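Side-chain contacts in uncharacterized protein (Lodderomyces elongisporus NRRL YB-4239, PDB 4EXJ), which is of unknown function but belongs to the glutathione S-transferase superfamily and, as a Ure2-like protein, probably binds glutathione: residues P36-D39 / I40-D43; D43-L46 / K47-A51; N13-K16 / P17-L20. All blocks are in the same frame, centred on the assembly; numbering follows the deposited sequence.

Contact 1 (P36-D39 / I40-D43); sequences PTKD and IQED
An ST turn at Thr37 leads into a short 3-10 segment, Asp39 to Gln41, just ahead of the N-cap of helix 43-48. Two backbone bonds close the turn: Gln41 N donates to Lys38 O at 3.1 Å and Glu42 N to Asp39 O at 3.2 Å. Thr37 carries OG1 anti to the backbone N (chi1 179°), which swings the hydroxyl forward to accept from Asp39 N at 2.9 Å. The side chains of Thr37 and Ile40 cross obliquely, their CG2 methyls 4.0 Å apart, while Ile40 CG1 lies 3.8 Å from Thr37 O. A water donates a hydrogen bond to Thr37 O. In Glu42, chi1 (-60°) sets CG opposite the carbonyl carbon and 3.3 Å from Asp39 O, and a bend at chi2 (-88°) then turns the carboxylate. Asp39 OD1 and Glu42 OE2, like charges 4.6 Å apart, would probably repel each other mildly. This surface turn lies between strand 28-32 and helix 43-48; on its inner side Ile40 rests on Phe33, Trp35 and Val54, and Asp39 also touches Phe33.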
ATOM      1  N   PRO B  36       0.717   3.010 -23.829  1.00 44.89           N
ATOM      2  CA  PRO B  36       1.014   1.709 -23.222  1.00 42.46           C
ATOM      3  C   PRO B  36       2.119   0.962 -23.963  1.00 44.54           C
ATOM      4  O   PRO B  36       2.535   1.381 -25.042  1.00 41.22           O
ATOM      5  CB  PRO B  36      -0.317   0.947 -23.335  1.00 44.03           C
ATOM      6  CG  PRO B  36      -1.044   1.607 -24.448  1.00 45.09           C
ATOM      7  CD  PRO B  36      -0.618   3.045 -24.450  1.00 41.48           C
ATOM      8  N   THR B  37       2.599  -0.130 -23.375  1.00 40.45           N
ATOM      9  CA  THR B  37       3.647  -0.930 -23.999  1.00 41.08           C
ATOM     10  C   THR B  37       3.371  -2.400 -23.767  1.00 42.33           C
ATOM     11  O   THR B  37       2.882  -2.787 -22.707  1.00 39.26           O
ATOM     12  CB  THR B  37       5.047  -0.592 -23.435  1.00 42.88           C
ATOM     13  OG1 THR B  37       6.039  -1.418 -24.065  1.00 45.64           O
ATOM     14  CG2 THR B  37       5.080  -0.825 -21.935  1.00 40.34           C
ATOM     15  N   LYS B  38       3.682  -3.215 -24.767  1.00 44.46           N
ATOM     16  CA  LYS B  38       3.626  -4.661 -24.620  1.00 48.05           C
ATOM     17  C   LYS B  38       4.924  -5.206 -24.012  1.00 42.35           C
ATOM     18  O   LYS B  38       5.026  -6.391 -23.735  1.00 40.49           O
ATOM     19  CB  LYS B  38       3.366  -5.326 -25.975  1.00 50.96           C
ATOM     20  CG  LYS B  38       1.924  -5.252 -26.448  1.00 61.36           C
ATOM     21  CD  LYS B  38       1.785  -5.802 -27.864  1.00 77.29           C
ATOM     22  CE  LYS B  38       2.543  -7.117 -28.038  1.00 82.77           C
ATOM     23  NZ  LYS B  38       2.022  -8.211 -27.167  1.00 84.80           N
ATOM     24  N   ASP B  39       5.914  -4.342 -23.810  1.00 37.97           N
ATOM     25  CA  ASP B  39       7.211  -4.773 -23.270  1.00 43.06           C
ATOM     26  C   ASP B  39       7.125  -5.360 -21.857  1.00 40.08           C
ATOM     27  O   ASP B  39       7.907  -6.241 -21.492  1.00 40.19           O
ATOM     28  CB  ASP B  39       8.223  -3.623 -23.277  1.00 46.67           C
ATOM     29  CG  ASP B  39       8.779  -3.326 -24.667  1.00 55.83           C
ATOM     30  OD1 ASP B  39       8.259  -3.883 -25.656  1.00 60.34           O
ATOM     31  OD2 ASP B  39       9.734  -2.525 -24.769  1.00 61.92           O
ATOM     32  N   ILE B  40       6.184  -4.860 -21.062  1.00 39.42           N
ATOM     33  CA  ILE B  40       6.054  -5.299 -19.680  1.00 35.15           C
ATOM     34  C   ILE B  40       5.342  -6.642 -19.563  1.00 39.38           C
ATOM     35  O   ILE B  40       5.173  -7.159 -18.463  1.00 38.95           O
ATOM     36  CB  ILE B  40       5.357  -4.238 -18.783  1.00 32.89           C
ATOM     37  CG1 ILE B  40       3.928  -3.978 -19.261  1.00 37.81           C
ATOM     38  CG2 ILE B  40       6.177  -2.951 -18.755  1.00 34.33           C
ATOM     39  CD1 ILE B  40       3.124  -3.096 -18.322  1.00 37.96           C
ATOM     40  N   GLN B  41       4.933  -7.205 -20.697  1.00 41.61           N
ATOM     41  CA  GLN B  41       4.362  -8.552 -20.712  1.00 39.89           C
ATOM     42  C   GLN B  41       5.362  -9.563 -21.276  1.00 43.76           C
ATOM     43  O   GLN B  41       5.065 -10.756 -21.364  1.00 46.42           O
ATOM     44  CB  GLN B  41       3.070  -8.592 -21.535  1.00 46.17           C
ATOM     45  CG  GLN B  41       1.913  -7.827 -20.929  1.00 55.87           C
ATOM     46  CD  GLN B  41       0.932  -7.340 -21.983  1.00 72.73           C
ATOM     47  OE1 GLN B  41       0.704  -8.009 -22.992  1.00 74.77           O
ATOM     48  NE2 GLN B  41       0.354  -6.166 -21.757  1.00 71.46           N
ATOM     49  N   GLU B  42       6.539  -9.082 -21.660  1.00 39.78           N
ATOM     50  CA  GLU B  42       7.578  -9.947 -22.228  1.00 41.43           C
ATOM     51  C   GLU B  42       8.261 -10.770 -21.137  1.00 43.42           C
ATOM     52  O   GLU B  42       8.269 -10.385 -19.965  1.00 42.83           O
ATOM     53  CB  GLU B  42       8.626  -9.104 -22.951  1.00 45.03           C
ATOM     54  CG  GLU B  42       8.089  -8.277 -24.107  1.00 57.09           C
ATOM     55  CD  GLU B  42       8.087  -9.045 -25.410  1.00 71.85           C
ATOM     56  OE1 GLU B  42       7.900 -10.283 -25.376  1.00 72.87           O
ATOM     57  OE2 GLU B  42       8.277  -8.408 -26.468  1.00 76.81           O
ATOM     58  N   ASP B  43       8.857 -11.898 -21.514  1.00 40.17           N
ATOM     59  CA  ASP B  43       9.471 -12.761 -20.504  1.00 40.76           C
ATOM     60  C   ASP B  43      10.562 -12.054 -19.693  1.00 35.14           C
ATOM     61  O   ASP B  43      10.676 -12.255 -18.480  1.00 40.63           O
ATOM     62  CB  ASP B  43      10.024 -14.043 -21.145  1.00 40.27           C
ATOM     63  CG  ASP B  43       8.931 -15.054 -21.465  1.00 55.45           C
ATOM     64  OD1 ASP B  43       7.768 -14.818 -21.079  1.00 58.26           O
ATOM     65  OD2 ASP B  43       9.232 -16.088 -22.101  1.00 66.98           O
TER
HETATM   66  O   HOH W   1       1.132  -3.936 -21.141  1.00 62.52           O

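Contact 2 (D43-L46 / K47-A51); sequences DWYL and KLNPA
Tyr45 and Asn49, one helical turn apart, run side by side with ring and amide planes 25° from parallel. From its CB, Tyr45 sends CG anti to the backbone N (chi1 -167°), the same choice Asn49 makes, and this brings the two groups alongside. Tyr45 CB lies over the centre of the Trp44 ring, 4.0 Å above its plane. Farther out, Trp44 CZ3 sits at the tyrosine ring edge, in plane, and CE1 of Tyr45 meets Asn49 CB at 3.9 Å. At the tip, OH is hydrogen-bonded to Ile53 O and Thr56 OG1, and Asn49 ND2 bonds to the same threonine hydroxyl, so one Thr56 side chain ties both ends together. Trp44 takes Leu48 at its ring edge, with CZ3 3.8 Å from Leu48 CD1. In the backbone, Lys47 N bonds to Asp43 O at 3.0 Å and Asn49 N to Tyr45 O at 2.8 Å. Pro50 has no N-H to offer, and its CD packs 3.4 Å from Leu46 O. Pro50 and Ala51 also pack on Phe145 of the second subunit. The helix ends at Asn49-Pro50 and the chain goes on to strand 56-58, consistent with the thioredoxin-like N-terminal domain of glutathione S-transferases.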
ATOM      1  N   ASP B  43       8.857 -11.898 -21.514  1.00 40.17           N
ATOM      2  CA  ASP B  43       9.471 -12.761 -20.504  1.00 40.76           C
ATOM      3  C   ASP B  43      10.562 -12.054 -19.693  1.00 35.14           C
ATOM      4  O   ASP B  43      10.676 -12.255 -18.480  1.00 40.63           O
ATOM      5  CB  ASP B  43      10.024 -14.043 -21.145  1.00 40.27           C
ATOM      6  CG  ASP B  43       8.931 -15.054 -21.465  1.00 55.45           C
ATOM      7  OD1 ASP B  43       7.768 -14.818 -21.079  1.00 58.26           O
ATOM      8  OD2 ASP B  43       9.232 -16.088 -22.101  1.00 66.98           O
ATOM      9  N   TRP B  44      11.362 -11.223 -20.352  1.00 33.29           N
ATOM     10  CA  TRP B  44      12.511 -10.634 -19.685  1.00 33.67           C
ATOM     11  C   TRP B  44      12.050  -9.678 -18.593  1.00 33.42           C
ATOM     12  O   TRP B  44      12.678  -9.587 -17.536  1.00 35.92           O
ATOM     13  CB  TRP B  44      13.419  -9.910 -20.671  1.00 37.93           C
ATOM     14  CG  TRP B  44      12.822  -8.660 -21.230  1.00 37.08           C
ATOM     15  CD1 TRP B  44      12.091  -8.549 -22.367  1.00 38.19           C
ATOM     16  CD2 TRP B  44      12.906  -7.342 -20.672  1.00 41.31           C
ATOM     17  NE1 TRP B  44      11.709  -7.245 -22.563  1.00 42.73           N
ATOM     18  CE2 TRP B  44      12.205  -6.480 -21.539  1.00 40.99           C
ATOM     19  CE3 TRP B  44      13.518  -6.806 -19.531  1.00 41.50           C
ATOM     20  CZ2 TRP B  44      12.092  -5.112 -21.300  1.00 34.92           C
ATOM     21  CZ3 TRP B  44      13.407  -5.444 -19.291  1.00 39.61           C
ATOM     22  CH2 TRP B  44      12.698  -4.614 -20.169  1.00 33.69           C
ATOM     23  N   TYR B  45      10.956  -8.965 -18.860  1.00 33.84           N
ATOM     24  CA  TYR B  45      10.412  -8.056 -17.848  1.00 32.96           C
ATOM     25  C   TYR B  45       9.751  -8.796 -16.691  1.00 33.97           C
ATOM     26  O   TYR B  45       9.957  -8.434 -15.535  1.00 33.61           O
ATOM     27  CB  TYR B  45       9.439  -7.017 -18.431  1.00 30.44           C
ATOM     28  CG  TYR B  45       9.158  -5.933 -17.413  1.00 30.67           C
ATOM     29  CD1 TYR B  45       7.974  -5.924 -16.679  1.00 32.86           C
ATOM     30  CD2 TYR B  45      10.111  -4.954 -17.150  1.00 29.11           C
ATOM     31  CE1 TYR B  45       7.738  -4.944 -15.715  1.00 27.75           C
ATOM     32  CE2 TYR B  45       9.886  -3.986 -16.191  1.00 37.89           C
ATOM     33  CZ  TYR B  45       8.695  -3.987 -15.485  1.00 32.54           C
ATOM     34  OH  TYR B  45       8.467  -3.020 -14.520  1.00 26.78           O
ATOM     35  N   LEU B  46       8.959  -9.825 -16.995  1.00 32.28           N
ATOM     36  CA  LEU B  46       8.234 -10.568 -15.960  1.00 32.60           C
ATOM     37  C   LEU B  46       9.188 -11.317 -15.035  1.00 33.39           C
ATOM     38  O   LEU B  46       8.840 -11.633 -13.905  1.00 37.94           O
ATOM     39  CB  LEU B  46       7.241 -11.549 -16.586  1.00 31.74           C
ATOM     40  CG  LEU B  46       6.036 -10.934 -17.291  1.00 40.19           C
ATOM     41  CD1 LEU B  46       5.085 -12.031 -17.753  1.00 45.26           C
ATOM     42  CD2 LEU B  46       5.303  -9.948 -16.376  1.00 40.22           C
ATOM     43  N   LYS B  47      10.390 -11.597 -15.529  1.00 32.69           N
ATOM     44  CA  LYS B  47      11.438 -12.157 -14.704  1.00 36.39           C
ATOM     45  C   LYS B  47      11.909 -11.134 -13.659  1.00 34.98           C
ATOM     46  O   LYS B  47      12.203 -11.489 -12.518  1.00 37.18           O
ATOM     47  CB  LYS B  47      12.611 -12.593 -15.594  1.00 39.97           C
ATOM     48  CG  LYS B  47      13.748 -13.274 -14.852  1.00 46.43           C
ATOM     49  CD  LYS B  47      14.560 -14.155 -15.804  1.00 57.32           C
ATOM     50  CE  LYS B  47      15.598 -14.985 -15.062  1.00 69.11           C
ATOM     51  NZ  LYS B  47      16.706 -14.141 -14.550  1.00 68.56           N
ATOM     52  N   LEU B  48      11.976  -9.868 -14.059  1.00 33.04           N
ATOM     53  CA  LEU B  48      12.379  -8.792 -13.149  1.00 34.50           C
ATOM     54  C   LEU B  48      11.237  -8.422 -12.198  1.00 34.69           C
ATOM     55  O   LEU B  48      11.461  -8.115 -11.012  1.00 32.47           O
ATOM     56  CB  LEU B  48      12.799  -7.555 -13.945  1.00 35.96           C
ATOM     57  CG  LEU B  48      13.995  -7.696 -14.907  1.00 37.42           C
ATOM     58  CD1 LEU B  48      14.240  -6.396 -15.662  1.00 34.31           C
ATOM     59  CD2 LEU B  48      15.246  -8.105 -14.153  1.00 39.68           C
ATOM     60  N   ASN B  49      10.018  -8.463 -12.725  1.00 32.34           N
ATOM     61  CA  ASN B  49       8.834  -8.008 -11.991  1.00 33.89           C
ATOM     62  C   ASN B  49       7.617  -8.837 -12.371  1.00 31.94           C
ATOM     63  O   ASN B  49       6.902  -8.502 -13.301  1.00 31.51           O
ATOM     64  CB  ASN B  49       8.587  -6.507 -12.264  1.00 31.84           C
ATOM     65  CG  ASN B  49       7.548  -5.906 -11.333  1.00 36.37           C
ATOM     66  OD1 ASN B  49       6.672  -6.610 -10.834  1.00 44.46           O
ATOM     67  ND2 ASN B  49       7.655  -4.600 -11.080  1.00 29.32           N
ATOM     68  N   PRO B  50       7.396  -9.955 -11.661  1.00 31.34           N
ATOM     69  CA  PRO B  50       6.280 -10.854 -12.013  1.00 30.69           C
ATOM     70  C   PRO B  50       4.898 -10.210 -11.882  1.00 34.92           C
ATOM     71  O   PRO B  50       3.932 -10.702 -12.460  1.00 36.48           O
ATOM     72  CB  PRO B  50       6.415 -12.021 -11.016  1.00 33.41           C
ATOM     73  CG  PRO B  50       7.573 -11.701 -10.134  1.00 34.02           C
ATOM     74  CD  PRO B  50       8.328 -10.543 -10.688  1.00 34.96           C
ATOM     75  N   ALA B  51       4.814  -9.112 -11.141  1.00 33.86           N
ATOM     76  CA  ALA B  51       3.554  -8.375 -11.023  1.00 35.54           C
ATOM     77  C   ALA B  51       3.154  -7.731 -12.348  1.00 35.55           C
ATOM     78  O   ALA B  51       1.996  -7.355 -12.530  1.00 39.10           O
ATOM     79  CB  ALA B  51       3.655  -7.318  -9.931  1.00 36.63           C
TER

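Contact 3 (N13-K16 / P17-L20); sequences NGRK and PLVL
Val19, with chi1 at 168°, places CG2 beside its own backbone N, so that this methyl packs 3.3 Å from Arg15 O. The same carbonyl accepts from Val19 N at 2.9 Å, and Leu20 N bonds to Lys16 O at 3.2 Å. Pro17, with no N-H to give, fits at this first turn, where an amide hydrogen is least needed: its CD lies 3.5 Å from Asn13 O and 3.6 Å from Gly14 O. Lys16 has a largely extended chain with a twist at chi3 (-139°), and its NZ donates to Asn13 OD1 at 3.1 Å, almost in line with the amide C=O. The same ammonium is bonded to Asn69 OD1 and Gln106 OE1, so three amide oxygens grip it inside the protein, which probably holds its charge. Arg15 reaches between helices 163-179 and 208-213, NH1 forming a salt bridge with Glu177 and NH2 a bond to His215 O. Helix 15-23 links strands 4-8 and 28-32 in a beta-alpha-beta unit; Pro17 faces helix 68-79 at Ser68, Ile71 and Ile75, Leu20 meets helix 163-179, and Val19 packs on helix 208-213.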
ATOM      1  N   ASN B  13       2.416   5.652 -10.932  1.00 24.72           N
ATOM      2  CA  ASN B  13       3.462   4.909 -10.210  1.00 25.07           C
ATOM      3  C   ASN B  13       4.859   5.039 -10.814  1.00 22.35           C
ATOM      4  O   ASN B  13       5.856   5.085 -10.086  1.00 25.82           O
ATOM      5  CB  ASN B  13       3.104   3.420 -10.098  1.00 25.85           C
ATOM      6  CG  ASN B  13       2.191   3.120  -8.916  1.00 30.22           C
ATOM      7  OD1 ASN B  13       2.184   3.843  -7.914  1.00 30.69           O
ATOM      8  ND2 ASN B  13       1.417   2.061  -9.035  1.00 33.33           N
ATOM      9  N   GLY B  14       4.939   5.112 -12.144  1.00 24.09           N
ATOM     10  CA  GLY B  14       6.224   5.137 -12.814  1.00 24.64           C
ATOM     11  C   GLY B  14       7.076   6.352 -12.495  1.00 27.14           C
ATOM     12  O   GLY B  14       8.300   6.274 -12.445  1.00 28.00           O
ATOM     13  N   ARG B  15       6.420   7.497 -12.303  1.00 23.53           N
ATOM     14  CA  ARG B  15       7.124   8.766 -12.227  1.00 25.24           C
ATOM     15  C   ARG B  15       7.741   9.018 -10.861  1.00 22.45           C
ATOM     16  O   ARG B  15       8.623   9.832 -10.742  1.00 25.60           O
ATOM     17  CB  ARG B  15       6.187   9.917 -12.635  1.00 23.63           C
ATOM     18  CG  ARG B  15       6.006  10.021 -14.147  1.00 24.72           C
ATOM     19  CD  ARG B  15       4.651  10.696 -14.439  1.00 24.35           C
ATOM     20  NE  ARG B  15       4.506  11.100 -15.834  1.00 25.26           N
ATOM     21  CZ  ARG B  15       3.379  11.630 -16.298  1.00 28.36           C
ATOM     22  NH1 ARG B  15       2.345  11.767 -15.474  1.00 25.51           N
ATOM     23  NH2 ARG B  15       3.285  12.012 -17.575  1.00 25.87           N
ATOM     24  N   LYS B  16       7.288   8.301  -9.839  1.00 23.82           N
ATOM     25  CA  LYS B  16       7.759   8.601  -8.492  1.00 27.58           C
ATOM     26  C   LYS B  16       9.272   8.419  -8.305  1.00 27.32           C
ATOM     27  O   LYS B  16       9.972   9.358  -7.920  1.00 25.17           O
ATOM     28  CB  LYS B  16       6.990   7.782  -7.480  1.00 25.14           C
ATOM     29  CG  LYS B  16       5.553   8.232  -7.306  1.00 21.27           C
ATOM     30  CD  LYS B  16       4.910   7.476  -6.163  1.00 31.56           C
ATOM     31  CE  LYS B  16       3.533   7.073  -6.491  1.00 33.08           C
ATOM     32  NZ  LYS B  16       3.027   5.865  -5.763  1.00 25.69           N
ATOM     33  N   PRO B  17       9.789   7.204  -8.554  1.00 25.04           N
ATOM     34  CA  PRO B  17      11.232   7.013  -8.369  1.00 24.35           C
ATOM     35  C   PRO B  17      12.048   7.749  -9.430  1.00 26.78           C
ATOM     36  O   PRO B  17      13.193   8.118  -9.195  1.00 27.94           O
ATOM     37  CB  PRO B  17      11.410   5.473  -8.453  1.00 26.19           C
ATOM     38  CG  PRO B  17      10.198   4.976  -9.176  1.00 29.21           C
ATOM     39  CD  PRO B  17       9.080   5.963  -8.920  1.00 23.41           C
ATOM     40  N   LEU B  18      11.434   8.039 -10.557  1.00 27.35           N
ATOM     41  CA  LEU B  18      12.065   8.823 -11.567  0.50 24.69           C
ATOM     42  C   LEU B  18      12.352  10.232 -11.093  1.00 26.28           C
ATOM     43  O   LEU B  18      13.443  10.708 -11.189  1.00 27.86           O
ATOM     44  CB  LEU B  18      11.125   8.888 -12.752  0.50 25.92           C
ATOM     45  CG  LEU B  18      11.522   9.676 -13.981  0.50 30.45           C
ATOM     46  CD1 LEU B  18      12.701   9.033 -14.588  0.50 24.48           C
ATOM     47  CD2 LEU B  18      10.373   9.652 -14.973  0.50 33.37           C
ATOM     48  N   VAL B  19      11.358  10.864 -10.512  1.00 27.11           N
ATOM     49  CA  VAL B  19      11.570  12.176  -9.907  1.00 24.63           C
ATOM     50  C   VAL B  19      12.670  12.143  -8.829  1.00 25.20           C
ATOM     51  O   VAL B  19      13.568  12.984  -8.835  1.00 26.27           O
ATOM     52  CB  VAL B  19      10.264  12.744  -9.302  1.00 24.37           C
ATOM     53  CG1 VAL B  19      10.531  13.968  -8.419  1.00 26.49           C
ATOM     54  CG2 VAL B  19       9.261  13.070 -10.428  1.00 26.06           C
ATOM     55  N   LEU B  20      12.572  11.205  -7.879  1.00 23.43           N
ATOM     56  CA  LEU B  20      13.575  11.145  -6.807  1.00 26.61           C
ATOM     57  C   LEU B  20      14.993  10.929  -7.349  1.00 26.65           C
ATOM     58  O   LEU B  20      15.924  11.629  -6.947  1.00 27.75           O
ATOM     59  CB  LEU B  20      13.244  10.062  -5.775  1.00 25.20           C
ATOM     60  CG  LEU B  20      14.290   9.955  -4.657  1.00 24.26           C
ATOM     61  CD1 LEU B  20      14.366  11.220  -3.870  1.00 24.50           C
ATOM     62  CD2 LEU B  20      13.904   8.810  -3.730  1.00 22.40           C
TER

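All three contacts belong to the N-terminal domain, and along the chain contact 3 comes first, then contact 1, then contact 2. Contact 1 lies at the surface and contact 2, partly buried, beside it; they share Asp43, their centres 9 Å apart, and Tyr45 CB and CD1 pack on the backbone oxygens of Asp39 and Ile40. Contact 3 stands about 19 Å from each by centres, on helix 15-23, about 6 Å from the chain's centre in space. That helix connects strands 4-8 and 28-32 of the four-stranded sheet and packs against the C-terminal helices, whereas residues 36-51 carry the chain towards strand 56-58 and include Pro50 and Ala51, which touch Phe145 of the second subunit.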